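Local coordinates for protein putative (Helicobacter pylori, PDB 4O8S) that probably acts as a nucleotidyltransferase, having the superfamily's fold and kinship with the AbiEii toxins of type IV toxin-antitoxin systems, at residues Glu10-Ala15 / Gln98-Glu103; Asn55-Val60 / Ile73-Asp78; Phe151-Leu156 / Ser170-Phe175. One frame throughout, in Å; residues are numbered along the deposited sequence.

Contact 1: residues Glu10-Ala15 / Gln98-Glu103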
# COMPACT_ATOMS: atom_id res chain seq x y z
N GLU A 10 9.11 -0.05 -12.08
CA GLU A 10 7.99 -0.99 -11.98
C GLU A 10 8.38 -2.38 -12.45
O GLU A 10 7.98 -3.39 -11.86
CB GLU A 10 6.78 -0.49 -12.79
CG GLU A 10 5.58 -1.45 -12.69
CD GLU A 10 4.28 -0.92 -13.31
OE1 GLU A 10 4.21 0.27 -13.69
OE2 GLU A 10 3.31 -1.71 -13.39
N LYS A 11 9.16 -2.44 -13.52
CA LYS A 11 9.58 -3.73 -14.07
C LYS A 11 10.44 -4.51 -13.07
O LYS A 11 10.29 -5.73 -12.91
CB LYS A 11 10.36 -3.50 -15.36
CG LYS A 11 10.98 -4.74 -15.97
CD LYS A 11 11.88 -4.33 -17.14
CE LYS A 11 12.37 -5.51 -17.96
NZ LYS A 11 13.27 -5.05 -19.08
N LEU A 12 11.33 -3.80 -12.37
CA LEU A 12 12.14 -4.46 -11.36
C LEU A 12 11.29 -4.90 -10.19
O LEU A 12 11.43 -6.01 -9.71
CB LEU A 12 13.27 -3.54 -10.87
CG LEU A 12 14.07 -3.99 -9.65
CD1 LEU A 12 14.84 -5.28 -9.89
CD2 LEU A 12 15.02 -2.87 -9.25
N MSE A 13 10.38 -4.02 -9.74
CA MSE A 13 9.51 -4.39 -8.62
C MSE A 13 8.69 -5.64 -8.92
O MSE A 13 8.63 -6.56 -8.10
CB MSE A 13 8.59 -3.23 -8.25
CG MSE A 13 9.32 -2.02 -7.68
SE MSE A 13 7.97 -0.81 -6.85
CE MSE A 13 6.89 -0.38 -8.42
N ARG A 14 8.08 -5.69 -10.11
CA ARG A 14 7.26 -6.85 -10.51
C ARG A 14 8.04 -8.16 -10.54
O ARG A 14 7.56 -9.18 -10.06
CB ARG A 14 6.62 -6.63 -11.89
CG ARG A 14 5.47 -5.63 -11.91
CD ARG A 14 4.69 -5.72 -13.23
NE ARG A 14 3.48 -4.91 -13.17
CZ ARG A 14 2.31 -5.35 -12.70
NH1 ARG A 14 2.20 -6.60 -12.25
NH2 ARG A 14 1.26 -4.55 -12.67
N ALA A 15 9.22 -8.13 -11.14
CA ALA A 15 10.05 -9.33 -11.23
C ALA A 15 10.36 -9.85 -9.84
O ALA A 15 10.28 -11.07 -9.56
CB ALA A 15 11.34 -9.02 -11.96
N GLN A 98 19.74 4.14 -9.22
CA GLN A 98 18.45 4.32 -8.59
C GLN A 98 18.39 3.42 -7.37
O GLN A 98 19.18 2.48 -7.25
CB GLN A 98 17.33 3.91 -9.55
CG GLN A 98 17.34 4.64 -10.90
CD GLN A 98 17.41 6.14 -10.75
OE1 GLN A 98 18.32 6.79 -11.27
NE2 GLN A 98 16.44 6.72 -10.05
N THR A 99 17.45 3.71 -6.48
CA THR A 99 17.29 2.91 -5.28
C THR A 99 15.87 2.34 -5.18
O THR A 99 14.88 3.07 -5.33
CB THR A 99 17.59 3.74 -4.01
OG1 THR A 99 18.96 4.18 -4.05
CG2 THR A 99 17.36 2.90 -2.75
N LEU A 100 15.78 1.03 -4.94
CA LEU A 100 14.53 0.39 -4.55
C LEU A 100 14.61 -0.00 -3.08
O LEU A 100 15.47 -0.81 -2.69
CB LEU A 100 14.25 -0.86 -5.39
CG LEU A 100 13.07 -1.73 -4.92
CD1 LEU A 100 11.80 -0.90 -4.90
CD2 LEU A 100 12.88 -2.93 -5.82
N LYS A 101 13.74 0.57 -2.26
CA LYS A 101 13.68 0.20 -0.85
C LYS A 101 12.80 -1.03 -0.66
O LYS A 101 11.67 -1.08 -1.15
CB LYS A 101 13.16 1.36 0.02
CG LYS A 101 12.97 0.95 1.49
CD LYS A 101 12.94 2.14 2.46
CE LYS A 101 11.69 3.01 2.31
NZ LYS A 101 11.63 4.05 3.39
N LEU A 102 13.32 -2.02 0.05
CA LEU A 102 12.57 -3.26 0.30
C LEU A 102 12.57 -3.52 1.79
O LEU A 102 13.63 -3.66 2.41
CB LEU A 102 13.21 -4.43 -0.46
CG LEU A 102 12.42 -5.72 -0.67
CD1 LEU A 102 13.07 -6.52 -1.78
CD2 LEU A 102 12.37 -6.56 0.61
N GLU A 103 11.38 -3.57 2.37
CA GLU A 103 11.25 -3.81 3.80
C GLU A 103 10.41 -5.04 4.11
O GLU A 103 9.42 -5.34 3.42
CB GLU A 103 10.62 -2.60 4.48
CG GLU A 103 11.53 -1.39 4.56
CD GLU A 103 11.21 -0.54 5.78
OE1 GLU A 103 10.78 -1.13 6.81
OE2 GLU A 103 11.37 0.70 5.70

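Contact 2: residues Asn55-Val60 / Ile73-Asp78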
# COMPACT_ATOMS: atom_id res chain seq x y z
N ASN A 55 15.94 -16.55 1.76
CA ASN A 55 17.14 -16.07 1.09
C ASN A 55 16.81 -14.85 0.23
O ASN A 55 16.80 -14.93 -1.00
CB ASN A 55 17.81 -17.18 0.26
CG ASN A 55 19.21 -16.79 -0.27
OD1 ASN A 55 19.71 -15.68 -0.00
ND2 ASN A 55 19.84 -17.70 -1.01
N LEU A 56 16.55 -13.73 0.90
CA LEU A 56 16.13 -12.50 0.25
C LEU A 56 17.15 -12.05 -0.79
O LEU A 56 16.80 -11.77 -1.94
CB LEU A 56 15.91 -11.41 1.30
CG LEU A 56 15.25 -10.12 0.82
CD1 LEU A 56 16.26 -9.12 0.29
CD2 LEU A 56 14.17 -10.42 -0.24
N LEU A 57 18.41 -11.95 -0.37
CA LEU A 57 19.49 -11.56 -1.26
C LEU A 57 19.55 -12.43 -2.53
O LEU A 57 19.74 -11.91 -3.64
CB LEU A 57 20.83 -11.62 -0.52
CG LEU A 57 21.05 -10.56 0.57
CD1 LEU A 57 22.48 -10.63 1.09
CD2 LEU A 57 20.76 -9.20 0.01
N GLY A 58 19.38 -13.73 -2.35
CA GLY A 58 19.44 -14.66 -3.47
C GLY A 58 18.27 -14.51 -4.43
O GLY A 58 18.45 -14.45 -5.65
N ARG A 59 17.06 -14.46 -3.89
CA ARG A 59 15.87 -14.30 -4.72
C ARG A 59 15.94 -12.98 -5.49
O ARG A 59 15.63 -12.93 -6.69
CB ARG A 59 14.60 -14.35 -3.87
CG ARG A 59 14.51 -15.55 -2.93
CD ARG A 59 14.55 -16.87 -3.68
NE ARG A 59 13.36 -17.03 -4.50
CZ ARG A 59 12.47 -18.01 -4.36
NH1 ARG A 59 12.63 -18.95 -3.43
NH2 ARG A 59 11.41 -18.05 -5.17
N VAL A 60 16.36 -11.92 -4.82
CA VAL A 60 16.45 -10.63 -5.48
C VAL A 60 17.42 -10.67 -6.65
O VAL A 60 17.09 -10.19 -7.75
CB VAL A 60 16.80 -9.48 -4.51
CG1 VAL A 60 17.13 -8.21 -5.29
CG2 VAL A 60 15.65 -9.24 -3.56
N ILE A 73 23.23 -4.57 -3.14
CA ILE A 73 22.16 -4.61 -2.16
C ILE A 73 22.73 -4.30 -0.78
O ILE A 73 23.45 -5.13 -0.21
CB ILE A 73 21.47 -5.98 -2.08
CG1 ILE A 73 20.97 -6.43 -3.46
CG2 ILE A 73 20.30 -5.95 -1.08
CD1 ILE A 73 20.36 -7.84 -3.47
N HIS A 74 22.40 -3.13 -0.24
CA HIS A 74 22.80 -2.76 1.12
C HIS A 74 21.77 -3.21 2.17
O HIS A 74 20.58 -2.84 2.11
CB HIS A 74 23.05 -1.25 1.22
CG HIS A 74 23.45 -0.79 2.59
ND1 HIS A 74 24.65 -1.14 3.18
CD2 HIS A 74 22.80 -0.02 3.49
CE1 HIS A 74 24.72 -0.61 4.38
NE2 HIS A 74 23.61 0.08 4.60
N ILE A 75 22.21 -4.02 3.14
CA ILE A 75 21.34 -4.51 4.21
C ILE A 75 21.38 -3.52 5.36
O ILE A 75 22.37 -3.50 6.13
CB ILE A 75 21.83 -5.87 4.74
CG1 ILE A 75 22.03 -6.86 3.59
CG2 ILE A 75 20.87 -6.42 5.82
CD1 ILE A 75 22.62 -8.18 4.03
N LYS A 76 20.35 -2.69 5.49
CA LYS A 76 20.33 -1.69 6.55
C LYS A 76 20.02 -2.38 7.85
O LYS A 76 20.54 -2.01 8.91
CB LYS A 76 19.27 -0.62 6.29
CG LYS A 76 19.70 0.43 5.28
CD LYS A 76 18.71 1.61 5.23
CE LYS A 76 18.69 2.45 6.49
NZ LYS A 76 19.91 3.31 6.52
N LYS A 77 19.19 -3.40 7.76
CA LYS A 77 18.73 -4.08 8.95
C LYS A 77 18.24 -5.49 8.62
O LYS A 77 17.44 -5.69 7.69
CB LYS A 77 17.62 -3.24 9.59
CG LYS A 77 17.24 -3.66 11.00
CD LYS A 77 16.71 -2.46 11.79
CE LYS A 77 16.69 -2.75 13.28
NZ LYS A 77 16.11 -1.62 14.07
N ASP A 78 18.74 -6.46 9.35
CA ASP A 78 18.22 -7.82 9.28
C ASP A 78 18.23 -8.35 10.70
O ASP A 78 19.27 -8.78 11.23
CB ASP A 78 19.08 -8.67 8.34
CG ASP A 78 18.74 -10.16 8.42
OD1 ASP A 78 17.57 -10.49 8.74
OD2 ASP A 78 19.64 -10.99 8.14

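Contact 3: residues Phe151-Leu156 / Ser170-Phe175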
# COMPACT_ATOMS: atom_id res chain seq x y z
N PHE A 151 -5.09 9.90 -0.15
CA PHE A 151 -5.31 9.48 -1.52
C PHE A 151 -5.75 8.02 -1.55
O PHE A 151 -6.73 7.64 -2.21
CB PHE A 151 -4.01 9.60 -2.31
CG PHE A 151 -4.16 9.29 -3.78
CD1 PHE A 151 -4.16 7.97 -4.24
CD2 PHE A 151 -4.29 10.33 -4.71
CE1 PHE A 151 -4.30 7.69 -5.61
CE2 PHE A 151 -4.44 10.05 -6.08
CZ PHE A 151 -4.44 8.73 -6.53
N ASP A 152 -4.98 7.18 -0.85
CA ASP A 152 -5.22 5.75 -0.89
C ASP A 152 -6.53 5.36 -0.23
O ASP A 152 -7.27 4.52 -0.77
CB ASP A 152 -4.06 4.99 -0.26
CG ASP A 152 -2.75 5.27 -0.96
OD1 ASP A 152 -2.78 5.74 -2.11
OD2 ASP A 152 -1.68 5.03 -0.35
N LEU A 153 -6.83 5.97 0.92
CA LEU A 153 -8.09 5.66 1.61
C LEU A 153 -9.30 6.10 0.79
O LEU A 153 -10.33 5.43 0.78
CB LEU A 153 -8.13 6.29 3.01
CG LEU A 153 -7.37 5.50 4.08
CD1 LEU A 153 -7.41 6.24 5.42
CD2 LEU A 153 -7.98 4.11 4.22
N HIS A 154 -9.16 7.23 0.09
CA HIS A 154 -10.19 7.71 -0.82
C HIS A 154 -10.37 6.72 -1.97
O HIS A 154 -11.49 6.36 -2.31
CB HIS A 154 -9.81 9.10 -1.33
CG HIS A 154 -10.68 9.61 -2.43
ND1 HIS A 154 -10.44 9.32 -3.76
CD2 HIS A 154 -11.78 10.40 -2.41
CE1 HIS A 154 -11.37 9.90 -4.51
NE2 HIS A 154 -12.19 10.56 -3.71
N PHE A 155 -9.25 6.27 -2.55
CA PHE A 155 -9.27 5.27 -3.61
C PHE A 155 -9.98 4.01 -3.15
O PHE A 155 -10.78 3.40 -3.89
CB PHE A 155 -7.83 4.92 -4.01
CG PHE A 155 -7.73 3.70 -4.89
CD1 PHE A 155 -7.92 3.81 -6.27
CD2 PHE A 155 -7.46 2.44 -4.35
CE1 PHE A 155 -7.84 2.70 -7.08
CE2 PHE A 155 -7.39 1.31 -5.16
CZ PHE A 155 -7.57 1.44 -6.54
N LEU A 156 -9.66 3.59 -1.92
CA LEU A 156 -10.25 2.38 -1.36
C LEU A 156 -11.75 2.53 -1.11
O LEU A 156 -12.52 1.65 -1.46
CB LEU A 156 -9.52 2.00 -0.06
CG LEU A 156 -8.13 1.38 -0.35
CD1 LEU A 156 -7.27 1.39 0.89
CD2 LEU A 156 -8.28 -0.06 -0.87
N SER A 170 -16.50 2.84 10.44
CA SER A 170 -16.65 3.76 11.56
C SER A 170 -15.38 4.57 11.76
O SER A 170 -15.43 5.79 11.96
CB SER A 170 -17.01 3.01 12.85
OG SER A 170 -17.10 3.92 13.93
N ARG A 171 -14.24 3.90 11.67
CA ARG A 171 -12.95 4.58 11.81
C ARG A 171 -12.69 5.53 10.64
O ARG A 171 -12.15 6.62 10.83
CB ARG A 171 -11.82 3.55 11.92
CG ARG A 171 -11.94 2.61 13.14
CD ARG A 171 -11.11 1.33 12.96
NE ARG A 171 -9.67 1.60 12.92
CZ ARG A 171 -8.76 0.74 12.47
NH1 ARG A 171 -9.13 -0.46 12.02
NH2 ARG A 171 -7.47 1.07 12.48
N LEU A 172 -13.09 5.12 9.44
CA LEU A 172 -12.87 5.95 8.25
C LEU A 172 -13.70 7.23 8.37
O LEU A 172 -13.21 8.31 8.05
CB LEU A 172 -13.27 5.20 6.99
CG LEU A 172 -13.08 5.96 5.67
CD1 LEU A 172 -11.61 6.09 5.32
CD2 LEU A 172 -13.86 5.28 4.55
N LYS A 173 -14.94 7.07 8.83
CA LYS A 173 -15.85 8.19 9.10
C LYS A 173 -15.25 9.14 10.13
O LYS A 173 -15.24 10.36 9.93
CB LYS A 173 -17.20 7.66 9.59
CG LYS A 173 -18.29 8.71 9.76
CD LYS A 173 -19.63 8.07 10.16
CE LYS A 173 -20.67 9.14 10.50
NZ LYS A 173 -22.02 8.56 10.79
N ASP A 174 -14.73 8.57 11.22
CA ASP A 174 -14.09 9.35 12.28
C ASP A 174 -12.91 10.15 11.71
O ASP A 174 -12.75 11.34 12.00
CB ASP A 174 -13.61 8.40 13.38
CG ASP A 174 -13.56 9.05 14.75
OD1 ASP A 174 -13.22 10.25 14.85
OD2 ASP A 174 -13.85 8.34 15.74
N PHE A 175 -12.10 9.48 10.89
CA PHE A 175 -10.92 10.10 10.29
C PHE A 175 -11.28 11.25 9.35
O PHE A 175 -10.54 12.22 9.25
CB PHE A 175 -10.13 9.03 9.52
CG PHE A 175 -9.10 9.59 8.56
CD1 PHE A 175 -7.95 10.22 9.03
CD2 PHE A 175 -9.27 9.45 7.18
CE1 PHE A 175 -6.99 10.72 8.14
CE2 PHE A 175 -8.31 9.94 6.27
CZ PHE A 175 -7.17 10.59 6.76

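Contact 1: residues Glu10-Ala15 / Gln98-Glu103
Leu100 is held against the helix by two consecutive residues, Leu12 and Met13, and the trio illustrates how a helix seats on one face of a beta-sheet. In this nucleotidyltransferase-type fold, helix 4-19 lies over the mixed sheet, and strand 98-106 runs within that sheet between strand 46-50, its parallel neighbour, and strand 82-91, its antiparallel one. Leu100 points from the strand at the helix, and its two methyls divide the work. CD1 rests on the Met13 side chain, 3.9 Å from Met13 CG. CD2 serves both partners, at 4.0 Å from Leu12 CD2 and 4.1 Å from Met13 CG.

The leucines reach each other with similar torsions: each CG lies trans to its own backbone nitrogen (chi1 171° for Leu100), which extends the branch out across the interface. Met13, modelled as selenomethionine, behaves differently. Its CG sits beside the backbone N and makes the nearest approach, with the selenium only slightly farther from Leu100 CD1; beyond it the chain bends at its last torsion. All three residues are buried. Leu46 of the parallel strand also meets both Met13 and Leu100, while Val87 of the antiparallel strand touches Leu100.

One turn of the helix is braced on another side by a salt bridge. Glu10 OE1 and Tyr34 OH are hydrogen-bonded, while Arg14 NE donates to Glu10 OE2 over 3.2 Å, at an N-H...O angle of 156°; Glu10 OE2 uses its anti lone pair and lies near the plane of the Arg14 guanidinium.

Contact 2: residues Asn55-Val60 / Ile73-Asp78
Ile73 packs against Leu57 and Val60, and its side chain shows how one branched residue can engage a whole turn of helix. Already at CB the contact has begun, 3.9 Å from Leu57 CD2. The CG2 branch, trans to the backbone N, presses harder on the same methyl: Ile73 CG2 and Leu57 CD2 are 3.5 Å apart, tighter than ordinary van der Waals packing. The other branch leaves beside the backbone N (chi1 -55°), and CG1 serves as the arm that carries CD1 on toward Val60. There Ile73 CD1 ends between two residues, 3.7 Å from Val60 CG1 and 3.8 Å from Leu57 CD2.

Helix 56-63 and strand 68-75 follow each other in the chain and form an alpha-beta hairpin, the short segments 56-60 and 73-75 running nearly antiparallel at 163°. The strand pairs with strand 82-91 and thereby joins the mixed sheet of the nucleotidyltransferase fold; a classic beta bulge sets Lys76 and Lys77 together opposite Arg84 of that strand.

Leu57 and Ile73 lie alongside each other, pointing opposite ways, whereas Leu57 meets the more exposed Ile75 nearly at right angles, with their CD1 methyls 3.8 Å apart. At the helix start Asn55 is the N-cap: Asn55 OD1 accepts from Gly58 N at 3.1 Å, the donor standing well above the carbonyl plane.

Contact 3: residues Phe151-Leu156 / Ser170-Phe175
Leu153 is the one residue of helix segment 151-156 that meets the next helix, where Leu172 and Phe175 receive it, and its neighbours in sequence turn to other parts of the protein. Just before it, Asp152, buried, splits its carboxylate between two salt bridges: OD1 to Arg41 and OD2 to Lys133, so that two cations probably stabilise its negative charge. Leu153 comes next, pointing at the partner helix and also touching Leu134 of helix 126-139. Its CB lies 4.2 Å from Leu172 CD1. Its CG stands beside the backbone N (chi1 -81°), sending CD1 out to the Phe175 ring, which it approaches obliquely, at 3.9 Å from Phe175 CE2 and 4.1 Å from Phe175 CD2. His154 uses NE2 to bond Glu208 OE1 of the long helix 202-231, which also touches Leu172 through Ala213. Helices 147-159 and 166-176, consecutive in the chain, thus meet through an apolar seam within the helical C-terminal part that follows the mixed sheet in this probable AbiEii-like nucleotidyltransferase.

How the contacts relate
Contacts 1 and 2 share one sheet, their centres about 12 Å apart. Contact 1 spans the whole of contact 2 in sequence, and the two touch where Leu102 CD1 meets Val60 CG2 at 4.2 Å. Contact 3 comes later, on the opposite side of the chain's centre: its own centre is about 27 Å from that of contact 1 and about 34 Å from that of contact 2. Contacts 1 and 2 pack helices on the sheet, whereas contact 3 joins two helices away from it. In relatives, acidic residues carried by the sheet bind the catalytic metal ions, so contacts 1 and 2 probably belong to the part of the fold that carries the active site.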